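Local coordinates for protein peptidoglycan N-acetylglucosamine deacetylase (Agathobacter rectalis, PDB 5JMU) that probably removes acetyl groups from N-acetylglucosamine of peptidoglycan through its zinc-binding catalytic domain, a NodB-type polysaccharide deacetylase, at residues N109-S121 with L136-W150. Numbering follows the deposited sequence. Where two conformers were deposited one is given.
Sequences NDASIIRFPGGSS and LVNDVTARGLLYCDW
Phe116 turns its edge to one face of the Tyr147 ring, a T-shaped pair with planes at 65° and Phe116 CE2 3.7 Å from Tyr147 CG. Ile114 CD1 sits over a face of the phenyl ring, offset toward its rim, and meets Val140 CG2 tip to tip at 3.7 Å. These contacts lie between helix and strands of a beta-alpha-beta crossover in the NodB domain: parallel strands 113-114 and 146-147, joined through helix 132-142, whose Leu136, Val137 and Val140 pack around Phe116. The strands are stitched by Leu146 N to Ser112 O, Ile114 N to Leu146 O and Cys148 N to Ile114 O.

Past the strand ends, Arg115 bends at chi3 (-73°) and lays its guanidinium beside residues 148-150. Cys148 O lies at its edge, 3.0 Å from Arg115 NE, while Arg115 NH2 reaches Asp149 O at 2.9 Å; Trp150 CE3 stands over one face. Arg115 NH1 pairs with Asp27, next to the zinc ligand Asp28, and Arg115 O accepts from zinc-binding His76. A leucine in place of Arg115 would probably leave Asp27 without its salt-bridge partner and both carbonyls without these donors.

Asp149 grips Ser120, just after the type II turn Phe116-Gly119, through both syn sides: Ser120 N meets OD1 at 2.8 Å, tilted from the carboxylate plane, and Ser120 OG meets OD2 at 2.6 Å, nearer that plane. One water bridges Ser120 OG to Tyr147 OH, in the ring plane.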
loop_
_atom_site.group_PDB
_atom_site.type_symbol
_atom_site.label_atom_id
_atom_site.label_comp_id
_atom_site.label_asym_id
_atom_site.label_seq_id
_atom_site.Cartn_x
_atom_site.Cartn_y
_atom_site.Cartn_z
ATOM N N ASN A 109 9.370 -13.608 -7.298
ATOM C CA ASN A 109 8.608 -14.079 -6.146
ATOM C C ASN A 109 7.132 -13.720 -6.251
ATOM O O ASN A 109 6.786 -12.716 -6.827
ATOM C CB ASN A 109 9.152 -13.460 -4.861
ATOM C CG ASN A 109 10.593 -13.812 -4.622
ATOM O OD1 ASN A 109 10.943 -14.978 -4.547
ATOM N ND2 ASN A 109 11.433 -12.801 -4.505
ATOM N N ASP A 110 6.293 -14.526 -5.621
ATOM C CA ASP A 110 4.882 -14.160 -5.455
ATOM C C ASP A 110 4.719 -13.110 -4.386
ATOM O O ASP A 110 5.507 -13.033 -3.452
ATOM C CB ASP A 110 4.044 -15.359 -5.054
ATOM C CG ASP A 110 4.098 -16.449 -6.058
ATOM O OD1 ASP A 110 3.633 -16.230 -7.196
ATOM O OD2 ASP A 110 4.623 -17.523 -5.713
ATOM N N ALA A 111 3.632 -12.360 -4.480
ATOM C CA ALA A 111 3.283 -11.398 -3.434
ATOM C C ALA A 111 2.687 -12.108 -2.255
ATOM O O ALA A 111 2.068 -13.174 -2.423
ATOM C CB ALA A 111 2.278 -10.341 -3.962
ATOM N N SER A 112 2.859 -11.538 -1.061
ATOM C CA SER A 112 2.262 -12.052 0.177
ATOM C C SER A 112 1.191 -11.163 0.815
ATOM O O SER A 112 0.443 -11.630 1.666
ATOM C CB SER A 112 3.352 -12.266 1.240
ATOM O OG SER A 112 4.292 -13.266 0.828
ATOM N N ILE A 113 1.173 -9.896 0.419
ATOM C CA ILE A 113 0.359 -8.861 1.036
ATOM C C ILE A 113 -0.385 -8.148 -0.075
ATOM O O ILE A 113 0.158 -7.977 -1.172
ATOM C CB ILE A 113 1.239 -7.820 1.825
ATOM C CG1 ILE A 113 2.208 -8.546 2.769
ATOM C CG2 ILE A 113 0.319 -6.827 2.630
ATOM C CD1 ILE A 113 3.194 -7.599 3.546
ATOM N N ILE A 114 -1.625 -7.764 0.210
ATOM C CA ILE A 114 -2.420 -6.972 -0.723
ATOM C C ILE A 114 -3.020 -5.759 -0.043
ATOM O O ILE A 114 -3.068 -5.670 1.204
ATOM C CB ILE A 114 -3.569 -7.813 -1.385
ATOM C CG1 ILE A 114 -4.726 -8.013 -0.392
ATOM C CG2 ILE A 114 -3.059 -9.162 -1.833
ATOM C CD1 ILE A 114 -6.005 -8.573 -1.088
ATOM N N ARG A 115 -3.478 -4.793 -0.844
ATOM C CA ARG A 115 -4.333 -3.722 -0.338
ATOM C C ARG A 115 -5.520 -3.650 -1.274
ATOM O O ARG A 115 -5.354 -3.397 -2.469
ATOM C CB ARG A 115 -3.609 -2.386 -0.287
ATOM C CG ARG A 115 -4.603 -1.218 0.105
ATOM C CD ARG A 115 -3.802 0.051 0.359
ATOM N NE ARG A 115 -3.077 -0.020 1.623
ATOM C CZ ARG A 115 -1.985 0.727 1.881
ATOM N NH1 ARG A 115 -1.498 1.543 0.936
ATOM N NH2 ARG A 115 -1.383 0.679 3.086
ATOM N N PHE A 116 -6.715 -3.832 -0.733
ATOM C CA PHE A 116 -7.909 -3.741 -1.549
ATOM C C PHE A 116 -8.068 -2.342 -2.118
ATOM O O PHE A 116 -7.895 -1.364 -1.378
ATOM C CB PHE A 116 -9.150 -4.032 -0.705
ATOM C CG PHE A 116 -9.284 -5.442 -0.263
ATOM C CD1 PHE A 116 -9.753 -6.450 -1.126
ATOM C CD2 PHE A 116 -8.941 -5.800 1.047
ATOM C CE1 PHE A 116 -9.929 -7.776 -0.690
ATOM C CE2 PHE A 116 -9.093 -7.157 1.493
ATOM C CZ PHE A 116 -9.578 -8.149 0.626
ATOM N N PRO A 117 -8.432 -2.224 -3.412
ATOM C CA PRO A 117 -8.759 -0.898 -3.931
ATOM C C PRO A 117 -9.934 -0.295 -3.158
ATOM O O PRO A 117 -10.961 -0.936 -2.936
ATOM C CB PRO A 117 -9.080 -1.186 -5.416
ATOM C CG PRO A 117 -8.129 -2.369 -5.737
ATOM C CD PRO A 117 -8.270 -3.239 -4.501
ATOM N N GLY A 118 -9.732 0.934 -2.689
ATOM C CA GLY A 118 -10.697 1.636 -1.858
ATOM C C GLY A 118 -10.554 1.290 -0.375
ATOM O O GLY A 118 -11.287 1.834 0.464
ATOM N N GLY A 119 -9.625 0.389 -0.044
ATOM C CA GLY A 119 -9.493 -0.135 1.319
ATOM C C GLY A 119 -10.452 -1.297 1.563
ATOM O O GLY A 119 -11.432 -1.442 0.835
ATOM N N SER A 120 -10.224 -2.129 2.583
ATOM C CA SER A 120 -11.193 -3.204 2.861
ATOM C C SER A 120 -12.539 -2.627 3.307
ATOM O O SER A 120 -13.563 -3.335 3.287
ATOM C CB SER A 120 -10.644 -4.160 3.945
ATOM O OG SER A 120 -10.602 -3.545 5.231
ATOM N N SER A 121 -12.499 -1.352 3.689
ATOM C CA SER A 121 -13.655 -0.583 4.178
ATOM C C SER A 121 -14.505 0.052 3.090
ATOM O O SER A 121 -15.522 0.726 3.407
ATOM C CB SER A 121 -13.131 0.521 5.113
ATOM O OG SER A 121 -12.089 1.245 4.426
ATOM N N LEU A 136 -14.622 -11.380 0.529
ATOM C CA LEU A 136 -13.212 -11.318 0.143
ATOM C C LEU A 136 -12.200 -11.254 1.295
ATOM O O LEU A 136 -11.094 -11.803 1.152
ATOM C CB LEU A 136 -12.958 -10.099 -0.775
ATOM C CG LEU A 136 -13.601 -10.216 -2.165
ATOM C CD1 LEU A 136 -13.367 -8.882 -2.944
ATOM C CD2 LEU A 136 -13.024 -11.448 -2.942
ATOM N N VAL A 137 -12.508 -10.617 2.426
ATOM C CA VAL A 137 -11.512 -10.612 3.511
ATOM C C VAL A 137 -11.349 -12.052 3.986
ATOM O O VAL A 137 -10.239 -12.455 4.344
ATOM C CB VAL A 137 -11.850 -9.658 4.672
ATOM C CG1 VAL A 137 -11.797 -8.201 4.163
ATOM C CG2 VAL A 137 -13.197 -9.982 5.358
ATOM N N ASN A 138 -12.420 -12.824 3.938
ATOM C CA ASN A 138 -12.282 -14.225 4.304
ATOM C C ASN A 138 -11.568 -15.040 3.210
ATOM O O ASN A 138 -10.694 -15.867 3.529
ATOM C CB ASN A 138 -13.673 -14.770 4.666
ATOM C CG ASN A 138 -14.165 -14.230 6.038
ATOM O OD1 ASN A 138 -13.657 -14.674 7.072
ATOM N ND2 ASN A 138 -15.133 -13.267 6.050
ATOM N N ASP A 139 -11.875 -14.789 1.951
ATOM C CA ASP A 139 -11.237 -15.550 0.863
ATOM C C ASP A 139 -9.743 -15.241 0.762
ATOM O O ASP A 139 -8.936 -16.152 0.495
ATOM C CB ASP A 139 -11.926 -15.258 -0.467
ATOM C CG ASP A 139 -13.363 -15.776 -0.503
ATOM O OD1 ASP A 139 -13.607 -16.853 0.039
ATOM O OD2 ASP A 139 -14.241 -15.054 -1.004
ATOM N N VAL A 140 -9.351 -13.984 0.937
ATOM C CA VAL A 140 -7.946 -13.622 0.855
ATOM C C VAL A 140 -7.177 -14.337 1.962
ATOM O O VAL A 140 -6.095 -14.883 1.757
ATOM C CB VAL A 140 -7.819 -12.066 0.938
ATOM C CG1 VAL A 140 -6.417 -11.608 1.295
ATOM C CG2 VAL A 140 -8.271 -11.449 -0.380
ATOM N N THR A 141 -7.768 -14.365 3.165
ATOM C CA THR A 141 -7.160 -15.037 4.307
ATOM C C THR A 141 -7.017 -16.539 4.049
ATOM O O THR A 141 -5.954 -17.138 4.358
ATOM C CB THR A 141 -8.000 -14.760 5.556
ATOM O OG1 THR A 141 -8.071 -13.329 5.733
ATOM C CG2 THR A 141 -7.375 -15.419 6.770
ATOM N N ALA A 142 -8.066 -17.158 3.494
ATOM C CA ALA A 142 -8.032 -18.599 3.186
ATOM C C ALA A 142 -6.929 -18.900 2.173
ATOM O O ALA A 142 -6.356 -20.011 2.159
ATOM C CB ALA A 142 -9.398 -19.043 2.638
ATOM N N ARG A 143 -6.663 -17.947 1.281
ATOM C CA ARG A 143 -5.581 -18.113 0.311
ATOM C C ARG A 143 -4.185 -17.814 0.858
ATOM O O ARG A 143 -3.201 -17.867 0.093
ATOM C CB ARG A 143 -5.832 -17.233 -0.917
ATOM C CG ARG A 143 -7.028 -17.786 -1.651
ATOM C CD ARG A 143 -7.662 -16.832 -2.643
ATOM N NE ARG A 143 -6.932 -16.795 -3.898
ATOM C CZ ARG A 143 -7.411 -17.143 -5.091
ATOM N NH1 ARG A 143 -8.660 -17.579 -5.251
ATOM N NH2 ARG A 143 -6.617 -17.028 -6.139
ATOM N N GLY A 144 -4.085 -17.570 2.151
ATOM C CA GLY A 144 -2.790 -17.332 2.775
ATOM C C GLY A 144 -2.232 -15.959 2.555
ATOM O O GLY A 144 -1.057 -15.704 2.834
ATOM N N LEU A 145 -3.086 -15.049 2.078
ATOM C CA LEU A 145 -2.653 -13.677 1.844
ATOM C C LEU A 145 -2.960 -12.754 3.035
ATOM O O LEU A 145 -3.894 -13.017 3.808
ATOM C CB LEU A 145 -3.340 -13.138 0.596
ATOM C CG LEU A 145 -2.898 -13.802 -0.704
ATOM C CD1 LEU A 145 -3.828 -13.288 -1.768
ATOM C CD2 LEU A 145 -1.442 -13.411 -0.981
ATOM N N LEU A 146 -2.155 -11.715 3.203
ATOM C CA LEU A 146 -2.377 -10.706 4.233
ATOM C C LEU A 146 -2.886 -9.477 3.537
ATOM O O LEU A 146 -2.577 -9.273 2.362
ATOM C CB LEU A 146 -1.087 -10.348 4.969
ATOM C CG LEU A 146 -0.442 -11.553 5.652
ATOM C CD1 LEU A 146 1.035 -11.262 5.930
ATOM C CD2 LEU A 146 -1.201 -11.889 6.891
ATOM N N TYR A 147 -3.694 -8.668 4.218
ATOM C CA TYR A 147 -4.097 -7.403 3.591
ATOM C C TYR A 147 -3.871 -6.278 4.587
ATOM O O TYR A 147 -3.870 -6.493 5.798
ATOM C CB TYR A 147 -5.561 -7.413 3.116
ATOM C CG TYR A 147 -6.634 -7.465 4.201
ATOM C CD1 TYR A 147 -7.067 -8.682 4.746
ATOM C CD2 TYR A 147 -7.221 -6.274 4.670
ATOM C CE1 TYR A 147 -8.086 -8.717 5.726
ATOM C CE2 TYR A 147 -8.231 -6.293 5.634
ATOM C CZ TYR A 147 -8.634 -7.501 6.174
ATOM O OH TYR A 147 -9.637 -7.474 7.138
ATOM N N CYS A 148 -3.643 -5.087 4.070
ATOM C CA CYS A 148 -3.356 -3.937 4.942
ATOM C C CYS A 148 -4.088 -2.695 4.424
ATOM O O CYS A 148 -4.074 -2.389 3.220
ATOM C CB CYS A 148 -1.847 -3.702 4.972
ATOM S SG CYS A 148 -1.321 -2.550 6.261
ATOM N N ASP A 149 -4.820 -2.044 5.334
ATOM C CA ASP A 149 -5.378 -0.727 5.082
ATOM C C ASP A 149 -4.365 0.330 5.549
ATOM O O ASP A 149 -3.196 0.194 5.235
ATOM C CB ASP A 149 -6.736 -0.639 5.789
ATOM C CG ASP A 149 -7.737 -1.631 5.205
ATOM O OD1 ASP A 149 -7.807 -1.756 3.945
ATOM O OD2 ASP A 149 -8.446 -2.307 5.968
ATOM N N TRP A 150 -4.796 1.359 6.287
ATOM C CA TRP A 150 -3.861 2.401 6.723
ATOM C C TRP A 150 -4.460 3.128 7.926
ATOM O O TRP A 150 -5.656 3.015 8.169
ATOM C CB TRP A 150 -3.579 3.411 5.584
ATOM C CG TRP A 150 -4.844 4.088 5.098
ATOM C CD1 TRP A 150 -5.331 5.335 5.488
ATOM C CD2 TRP A 150 -5.777 3.583 4.120
ATOM N NE1 TRP A 150 -6.524 5.591 4.831
ATOM C CE2 TRP A 150 -6.811 4.535 3.989
ATOM C CE3 TRP A 150 -5.835 2.407 3.335
ATOM C CZ2 TRP A 150 -7.898 4.358 3.097
ATOM C CZ3 TRP A 150 -6.921 2.228 2.475
ATOM C CH2 TRP A 150 -7.929 3.198 2.359
HETATM O O HOH W 1 0.999 -14.070 3.043
HETATM O O HOH W 2 -6.559 -3.524 2.262
HETATM O O HOH W 3 -10.886 -5.204 7.305
#